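Long-range contacts in alpha-1,2-mannosidase (Bacteroides thetaiotaomicron, PDB 2WW2), which hydrolyses alpha-mannosidic linkages with inversion of configuration, as a calcium-dependent member of glycoside hydrolase family 92: residues H190-Y195 with L219-P224; M186-P191 with E227-R232; I82-G87 with F133-P138. All coordinates share one frame; numbering follows the deposited sequence. Where two conformers were deposited one is given.

Overall arrangement
All three contacts lie in the family 92 N-terminal region, a beta-sandwich well removed from the centre of the chain, and their centres are about 9 to 11 Å apart. Interaction 3 closes first along the chain; interactions 2 and 1 follow from one continuous run and share His190 and Pro191. Interactions 1 and 2 are lateral antiparallel pairings, 194-198 with 216-221 and 182-188 with 229-236. Interaction 3 instead sets strand 80-86 face to face with strand 130-136, the latter a direct neighbour of 229-236. Where interactions 1 and 2 meet, Phe221 packs on Phe188. The contacts thus combine pairing of neighbouring strands with side-chain packing between layers.

Interaction 1 (H190-Y195 with L219-P224); sequences HPVIEY and LKFDVP
Val223 sits over the imidazole of His190 just beyond one end of an antiparallel pairing in the N-terminal beta-sandwich, and a classic beta bulge, with Ile193 and Glu194 both opposite Lys220, lies within that pairing. The two side chains cross at about a right angle: Val223 CG1 is 4.2 Å from the His190 ring centroid and 20° off its normal, hence over the face. Pro224 CD approaches the same ring obliquely, 4.0 Å from His190 CD2. Since His190 NE2 donates to Glu227, exchanging the imidazole for the methyl of an alanine is likely to leave that carboxylate without its donor and open a gap beside Val223 and Pro224. The Phe221 ring turns its edge to His190 O, which lies in the ring plane 3.6 Å from Phe221 CE1. With chi1 at 176°, CG2 of Val192 lies beside its own backbone N, anti to the carbonyl carbon, and comes to 3.6 Å from Leu219 CD2. At the bulge, Ile193 N donates to Lys220 O at 2.9 Å, and Lys220 N to Glu194 O at 2.8 Å. Glu194 and Lys220 run side by side, their charged ends joined through a water that gives a hydrogen bond to Glu194 OE2 and accepts one from Lys220 NZ.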
# COMPACT_ATOMS: atom_id res chain seq x y z
N HIS A 190 -37.65 29.38 37.97
CA HIS A 190 -38.91 28.92 38.53
C HIS A 190 -38.69 28.23 39.87
O HIS A 190 -37.59 27.75 40.15
CB HIS A 190 -39.60 27.98 37.54
CG HIS A 190 -40.29 28.68 36.41
ND1 HIS A 190 -39.60 29.23 35.35
CD2 HIS A 190 -41.60 28.93 36.18
CE1 HIS A 190 -40.46 29.79 34.52
NE2 HIS A 190 -41.68 29.62 35.00
N PRO A 191 -39.73 28.18 40.72
CA PRO A 191 -39.64 27.56 42.04
C PRO A 191 -39.18 26.11 41.97
O PRO A 191 -39.65 25.33 41.12
CB PRO A 191 -41.07 27.58 42.55
CG PRO A 191 -41.72 28.73 41.82
CD PRO A 191 -41.06 28.79 40.48
N VAL A 192 -38.30 25.75 42.90
CA VAL A 192 -37.81 24.40 43.05
C VAL A 192 -38.75 23.66 43.98
O VAL A 192 -38.75 23.89 45.18
CB VAL A 192 -36.39 24.42 43.64
CG1 VAL A 192 -35.89 23.00 43.91
CG2 VAL A 192 -35.43 25.17 42.71
N ILE A 193 -39.56 22.76 43.43
CA ILE A 193 -40.60 22.07 44.19
C ILE A 193 -40.05 20.93 45.03
O ILE A 193 -40.45 20.77 46.19
CB ILE A 193 -41.67 21.49 43.24
CG1 ILE A 193 -42.17 22.59 42.31
CG2 ILE A 193 -42.83 20.88 44.04
CD1 ILE A 193 -42.59 23.86 43.02
N GLU A 194 -39.15 20.13 44.45
CA GLU A 194 -38.46 19.06 45.19
C GLU A 194 -36.98 19.05 44.78
O GLU A 194 -36.62 19.63 43.76
CB GLU A 194 -39.12 17.69 44.94
CG GLU A 194 -40.60 17.66 45.37
CD GLU A 194 -41.34 16.39 44.97
OE1 GLU A 194 -40.70 15.34 44.78
OE2 GLU A 194 -42.58 16.44 44.82
N TYR A 195 -36.13 18.42 45.58
CA TYR A 195 -34.70 18.49 45.34
C TYR A 195 -34.03 17.39 46.15
O TYR A 195 -34.64 16.80 47.05
CB TYR A 195 -34.16 19.86 45.77
CG TYR A 195 -34.83 20.31 47.07
CD1 TYR A 195 -34.32 19.92 48.30
CD2 TYR A 195 -36.01 21.05 47.04
CE1 TYR A 195 -34.96 20.30 49.48
CE2 TYR A 195 -36.66 21.43 48.21
CZ TYR A 195 -36.12 21.05 49.43
OH TYR A 195 -36.76 21.42 50.59
N LEU A 219 -33.14 18.94 40.90
CA LEU A 219 -34.16 19.91 41.20
C LEU A 219 -35.36 19.52 40.36
O LEU A 219 -35.20 19.14 39.20
CB LEU A 219 -33.68 21.30 40.76
CG LEU A 219 -32.44 21.75 41.52
CD1 LEU A 219 -31.19 21.47 40.68
CD2 LEU A 219 -32.56 23.21 41.84
N LYS A 220 -36.55 19.57 40.97
CA LYS A 220 -37.78 19.26 40.27
C LYS A 220 -38.63 20.53 40.15
O LYS A 220 -38.72 21.30 41.11
CB LYS A 220 -38.55 18.18 41.04
CG LYS A 220 -39.79 17.64 40.34
CD LYS A 220 -40.42 16.55 41.23
CE LYS A 220 -41.33 15.63 40.44
NZ LYS A 220 -42.55 16.33 39.98
N PHE A 221 -39.25 20.75 38.99
CA PHE A 221 -40.00 21.98 38.74
C PHE A 221 -41.47 21.74 38.43
O PHE A 221 -41.91 20.61 38.29
CB PHE A 221 -39.34 22.80 37.62
CG PHE A 221 -37.92 23.16 37.91
CD1 PHE A 221 -37.61 24.30 38.64
CD2 PHE A 221 -36.88 22.33 37.51
CE1 PHE A 221 -36.29 24.62 38.93
CE2 PHE A 221 -35.57 22.63 37.80
CZ PHE A 221 -35.26 23.77 38.50
N ASP A 222 -42.21 22.84 38.33
CA ASP A 222 -43.61 22.77 37.92
C ASP A 222 -43.87 23.96 37.02
O ASP A 222 -44.78 24.76 37.27
CB ASP A 222 -44.54 22.81 39.13
CG ASP A 222 -45.95 22.46 38.78
OD1 ASP A 222 -46.16 21.87 37.69
OD2 ASP A 222 -46.86 22.77 39.58
N VAL A 223 -43.06 24.09 35.98
CA VAL A 223 -43.20 25.17 35.01
C VAL A 223 -44.57 25.05 34.33
O VAL A 223 -44.92 23.99 33.82
CB VAL A 223 -42.10 25.10 33.94
CG1 VAL A 223 -42.26 26.28 32.95
CG2 VAL A 223 -40.70 25.11 34.59
N PRO A 224 -45.35 26.15 34.30
CA PRO A 224 -46.66 26.02 33.66
C PRO A 224 -46.57 25.85 32.14
O PRO A 224 -45.61 26.31 31.51
CB PRO A 224 -47.38 27.34 34.01
CG PRO A 224 -46.50 28.06 35.03
CD PRO A 224 -45.11 27.49 34.88
O HOH W 1 -41.45 25.43 39.20
O HOH W 2 -43.79 17.26 42.56

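Interaction 2 (M186-P191 with E227-R232)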
# COMPACT_ATOMS: atom_id res chain seq x y z
N MET A 186 -25.41 28.59 39.89
CA MET A 186 -26.47 28.69 38.90
C MET A 186 -27.78 29.10 39.55
O MET A 186 -27.99 28.91 40.75
CB MET A 186 -26.61 27.38 38.14
CG MET A 186 -27.10 26.24 38.97
SD MET A 186 -27.07 24.70 38.04
CE MET A 186 -25.33 24.31 38.18
N GLU A 187 -28.65 29.67 38.75
CA GLU A 187 -29.91 30.16 39.26
C GLU A 187 -30.99 29.67 38.32
O GLU A 187 -30.76 29.60 37.12
CB GLU A 187 -29.87 31.69 39.27
CG GLU A 187 -31.16 32.32 39.77
CD GLU A 187 -31.18 33.82 39.53
OE1 GLU A 187 -30.96 34.26 38.39
OE2 GLU A 187 -31.42 34.55 40.50
N PHE A 188 -32.15 29.30 38.88
CA PHE A 188 -33.28 28.82 38.08
C PHE A 188 -34.40 29.85 38.16
O PHE A 188 -34.63 30.48 39.20
CB PHE A 188 -33.75 27.44 38.60
CG PHE A 188 -32.68 26.37 38.51
CD1 PHE A 188 -32.62 25.52 37.42
CD2 PHE A 188 -31.70 26.26 39.49
CE1 PHE A 188 -31.63 24.54 37.32
CE2 PHE A 188 -30.70 25.29 39.40
CZ PHE A 188 -30.67 24.43 38.32
N SER A 189 -35.13 30.00 37.06
CA SER A 189 -36.15 31.03 36.98
C SER A 189 -37.42 30.67 37.74
O SER A 189 -38.20 31.55 38.11
CB SER A 189 -36.48 31.32 35.51
OG SER A 189 -36.95 30.13 34.88
N HIS A 190 -37.65 29.38 37.97
CA HIS A 190 -38.91 28.92 38.53
C HIS A 190 -38.69 28.23 39.87
O HIS A 190 -37.59 27.75 40.15
CB HIS A 190 -39.60 27.98 37.54
CG HIS A 190 -40.29 28.68 36.41
ND1 HIS A 190 -39.60 29.23 35.35
CD2 HIS A 190 -41.60 28.93 36.18
CE1 HIS A 190 -40.46 29.79 34.52
NE2 HIS A 190 -41.68 29.62 35.00
N PRO A 191 -39.73 28.18 40.72
CA PRO A 191 -39.64 27.56 42.04
C PRO A 191 -39.18 26.11 41.97
O PRO A 191 -39.65 25.33 41.12
CB PRO A 191 -41.07 27.58 42.55
CG PRO A 191 -41.72 28.73 41.82
CD PRO A 191 -41.06 28.79 40.48
N GLU A 227 -44.68 28.11 29.34
CA GLU A 227 -43.53 28.80 29.90
C GLU A 227 -42.25 27.97 29.75
O GLU A 227 -42.32 26.78 29.51
CB GLU A 227 -43.76 29.18 31.37
CG GLU A 227 -44.90 30.18 31.59
CD GLU A 227 -44.96 30.72 33.02
OE1 GLU A 227 -44.03 30.48 33.82
OE2 GLU A 227 -45.96 31.38 33.35
N LYS A 228 -41.10 28.61 29.87
CA LYS A 228 -39.82 27.92 29.75
C LYS A 228 -39.01 28.18 31.00
O LYS A 228 -39.12 29.26 31.59
CB LYS A 228 -39.05 28.38 28.50
CG LYS A 228 -39.80 28.09 27.18
CD LYS A 228 -38.98 28.55 25.97
CE LYS A 228 -38.89 30.08 25.92
NZ LYS A 228 -38.23 30.57 24.66
N LEU A 229 -38.19 27.21 31.38
CA LEU A 229 -37.27 27.39 32.49
C LEU A 229 -36.01 28.06 31.95
O LEU A 229 -35.49 27.65 30.90
CB LEU A 229 -36.87 26.01 33.06
CG LEU A 229 -35.89 26.00 34.24
CD1 LEU A 229 -36.57 26.51 35.52
CD2 LEU A 229 -35.33 24.60 34.44
N THR A 230 -35.53 29.08 32.65
CA THR A 230 -34.21 29.63 32.35
C THR A 230 -33.23 29.18 33.43
O THR A 230 -33.57 29.15 34.61
CB THR A 230 -34.25 31.17 32.31
OG1 THR A 230 -35.08 31.59 31.23
CG2 THR A 230 -32.85 31.72 32.09
N ILE A 231 -32.02 28.80 33.01
CA ILE A 231 -30.96 28.45 33.96
C ILE A 231 -29.81 29.37 33.64
O ILE A 231 -29.37 29.43 32.49
CB ILE A 231 -30.45 27.01 33.78
CG1 ILE A 231 -31.62 26.02 33.72
CG2 ILE A 231 -29.49 26.62 34.94
CD1 ILE A 231 -31.19 24.55 33.48
N ARG A 232 -29.31 30.08 34.64
CA ARG A 232 -28.18 30.99 34.45
C ARG A 232 -27.04 30.44 35.26
O ARG A 232 -27.26 30.05 36.40
CB ARG A 232 -28.51 32.40 34.98
CG ARG A 232 -29.71 33.02 34.30
CD ARG A 232 -30.12 34.38 34.93
NE ARG A 232 -31.37 34.78 34.32
CZ ARG A 232 -32.55 34.66 34.91
NH1 ARG A 232 -32.63 34.22 36.16
NH2 ARG A 232 -33.66 35.00 34.26
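His190 NE2 donates to Glu227 OE1 at 2.8 Å with an N-H...O angle of 179°, a His-carboxylate bond just beyond the end of the antiparallel pair formed by strands 182-188 and 229-236. The acceptor lies in the imidazole plane and is met nearly along its C-O axis. On the other ring nitrogen, ND1 shares a hydrogen bond with Ser189 OG, also 2.8 Å long, so the ring is held at two points and its rotation is fixed. Ser189 OG stands between its own backbone N and carbonyl carbon (chi1 59°), where it also accepts an almost straight bond from Thr230 N at 2.8 Å.

At the far end, Glu187 OE1 and Arg232 NH1 form a 2.8 Å salt bridge between side chains pointing the same way. The bond is one-pronged, OE1 to NH1, with the carboxylate and guanidinium planes 79° apart and NH1 above the carboxylate plane. Arg232 NE is taken by Ala254 O, and Thr230 CG2 lies against one guanidinium face. Beneath these groups, reciprocal backbone bonds tie Glu187 to Arg232. The opposite face of the pair is apolar, and Val145 of strand 143-148 packs on Phe188, Leu229 and Ile231. Here Ile231 CG2 approaches the Phe188 ring off-centre, 3.8 Å from Phe188 CE1, while Leu229 CD2 reaches its edge at 4.1 Å from Phe188 CD1.

Interaction 3 (I82-G87 with F133-P138); sequences IMPLAG and FEVSFP
Ile82, Pro84 and Ala86 project from strand 80-86 onto Phe133, Val135 and Pro138, an apolar contact across the interior of the N-terminal beta-sandwich. The segments run in nearly the same direction, 12° apart, but their nearest CA atoms are 6.6 Å apart, at Ala86 and Phe137, and 9.5 Å at Ile82 and Phe133. That spacing is too wide for neighbouring strands and fits two layers packed face to face.

Among the aliphatic contacts, Pro84 CB rests 3.8 Å from Val135 CG1 and also reaches CG2, lodging against both branches of the valine. Ala86 CB meets Pro138 CG at 3.4 Å, tighter than ordinary van der Waals contact.

The aromatic contacts come from both rings of the second segment. Ile82 crosses Phe133 obliquely: its CG2 lies 4.2 Å above the ring plane, offset toward the rim. Its extended outer arm (chi2 165°) brings CD1 to 3.8 Å from Phe133 CE2. Phe137 instead turns its edge to the backbone, with CE1 3.6 Å from Leu85 O, while Val135 CG1 stands over the centre of one of its faces. Around them, Phe64 touches both Pro84 and Phe133, and Val145 packs on Ile82.

With methyl, methylene and ring carbons supplying nearly every touching atom, and backbone pairing directed to strands on the flanks, the two layers are held here by burial and complementary shape.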
# COMPACT_ATOMS: atom_id res chain seq x y z
N ILE A 82 -24.95 20.04 33.31
CA ILE A 82 -26.33 20.31 33.65
C ILE A 82 -27.15 19.50 32.64
O ILE A 82 -26.82 19.47 31.47
CB ILE A 82 -26.63 21.82 33.44
CG1 ILE A 82 -25.96 22.66 34.54
CG2 ILE A 82 -28.12 22.08 33.42
CD1 ILE A 82 -25.91 24.15 34.20
N MET A 83 -28.20 18.81 33.11
CA MET A 83 -28.99 17.96 32.23
C MET A 83 -30.47 18.06 32.59
O MET A 83 -30.91 17.57 33.62
CB MET A 83 -28.53 16.49 32.32
CG MET A 83 -29.26 15.59 31.34
SD MET A 83 -29.06 16.13 29.62
CE MET A 83 -29.86 14.77 28.79
N PRO A 84 -31.26 18.70 31.72
CA PRO A 84 -32.70 18.67 31.97
C PRO A 84 -33.26 17.29 31.60
O PRO A 84 -32.75 16.64 30.68
CB PRO A 84 -33.23 19.78 31.06
CG PRO A 84 -32.22 19.92 29.98
CD PRO A 84 -30.88 19.52 30.56
N LEU A 85 -34.28 16.83 32.32
CA LEU A 85 -34.87 15.52 32.08
C LEU A 85 -36.39 15.61 32.18
O LEU A 85 -36.91 16.34 33.02
CB LEU A 85 -34.38 14.49 33.12
CG LEU A 85 -32.90 14.08 33.13
CD1 LEU A 85 -32.66 13.20 34.35
CD2 LEU A 85 -32.49 13.33 31.82
N ALA A 86 -37.08 14.85 31.35
CA ALA A 86 -38.52 14.74 31.46
C ALA A 86 -38.84 13.32 31.86
O ALA A 86 -38.21 12.37 31.37
CB ALA A 86 -39.19 15.08 30.13
N GLY A 87 -39.81 13.17 32.75
CA GLY A 87 -40.29 11.85 33.12
C GLY A 87 -39.52 11.24 34.26
O GLY A 87 -39.75 11.57 35.41
N PHE A 133 -29.36 28.76 29.77
CA PHE A 133 -30.15 27.72 29.11
C PHE A 133 -31.61 28.18 29.05
O PHE A 133 -32.08 28.90 29.94
CB PHE A 133 -30.18 26.43 29.95
CG PHE A 133 -28.87 25.67 30.00
CD1 PHE A 133 -28.77 24.39 29.43
CD2 PHE A 133 -27.76 26.21 30.64
CE1 PHE A 133 -27.57 23.68 29.49
CE2 PHE A 133 -26.55 25.49 30.69
CZ PHE A 133 -26.46 24.23 30.13
N GLU A 134 -32.36 27.69 28.06
CA GLU A 134 -33.81 27.68 28.14
C GLU A 134 -34.18 26.20 28.13
O GLU A 134 -33.49 25.40 27.49
CB GLU A 134 -34.44 28.38 26.93
CG GLU A 134 -34.22 27.54 25.63
CD GLU A 134 -34.75 28.18 24.34
OE1 GLU A 134 -35.74 28.96 24.41
OE2 GLU A 134 -34.16 27.89 23.26
N VAL A 135 -35.22 25.80 28.86
CA VAL A 135 -35.70 24.44 28.74
C VAL A 135 -37.22 24.48 28.54
O VAL A 135 -37.92 25.16 29.28
CB VAL A 135 -35.41 23.59 30.01
CG1 VAL A 135 -35.95 22.17 29.80
CG2 VAL A 135 -33.90 23.58 30.37
N SER A 136 -37.71 23.78 27.51
CA SER A 136 -39.13 23.59 27.30
C SER A 136 -39.51 22.14 27.65
O SER A 136 -39.14 21.21 26.92
CB SER A 136 -39.47 23.89 25.84
OG SER A 136 -40.85 23.80 25.60
N PHE A 137 -40.21 21.93 28.76
CA PHE A 137 -40.53 20.57 29.22
C PHE A 137 -41.78 20.04 28.51
O PHE A 137 -42.70 20.79 28.29
CB PHE A 137 -40.79 20.55 30.74
CG PHE A 137 -39.55 20.73 31.59
CD1 PHE A 137 -38.68 19.68 31.80
CD2 PHE A 137 -39.28 21.95 32.18
CE1 PHE A 137 -37.56 19.83 32.59
CE2 PHE A 137 -38.16 22.12 32.97
CZ PHE A 137 -37.29 21.05 33.17
N PRO A 138 -41.83 18.73 28.20
CA PRO A 138 -43.08 18.19 27.64
C PRO A 138 -44.19 18.27 28.67
O PRO A 138 -43.96 18.02 29.85
CB PRO A 138 -42.76 16.72 27.34
CG PRO A 138 -41.41 16.44 27.92
CD PRO A 138 -40.74 17.74 28.27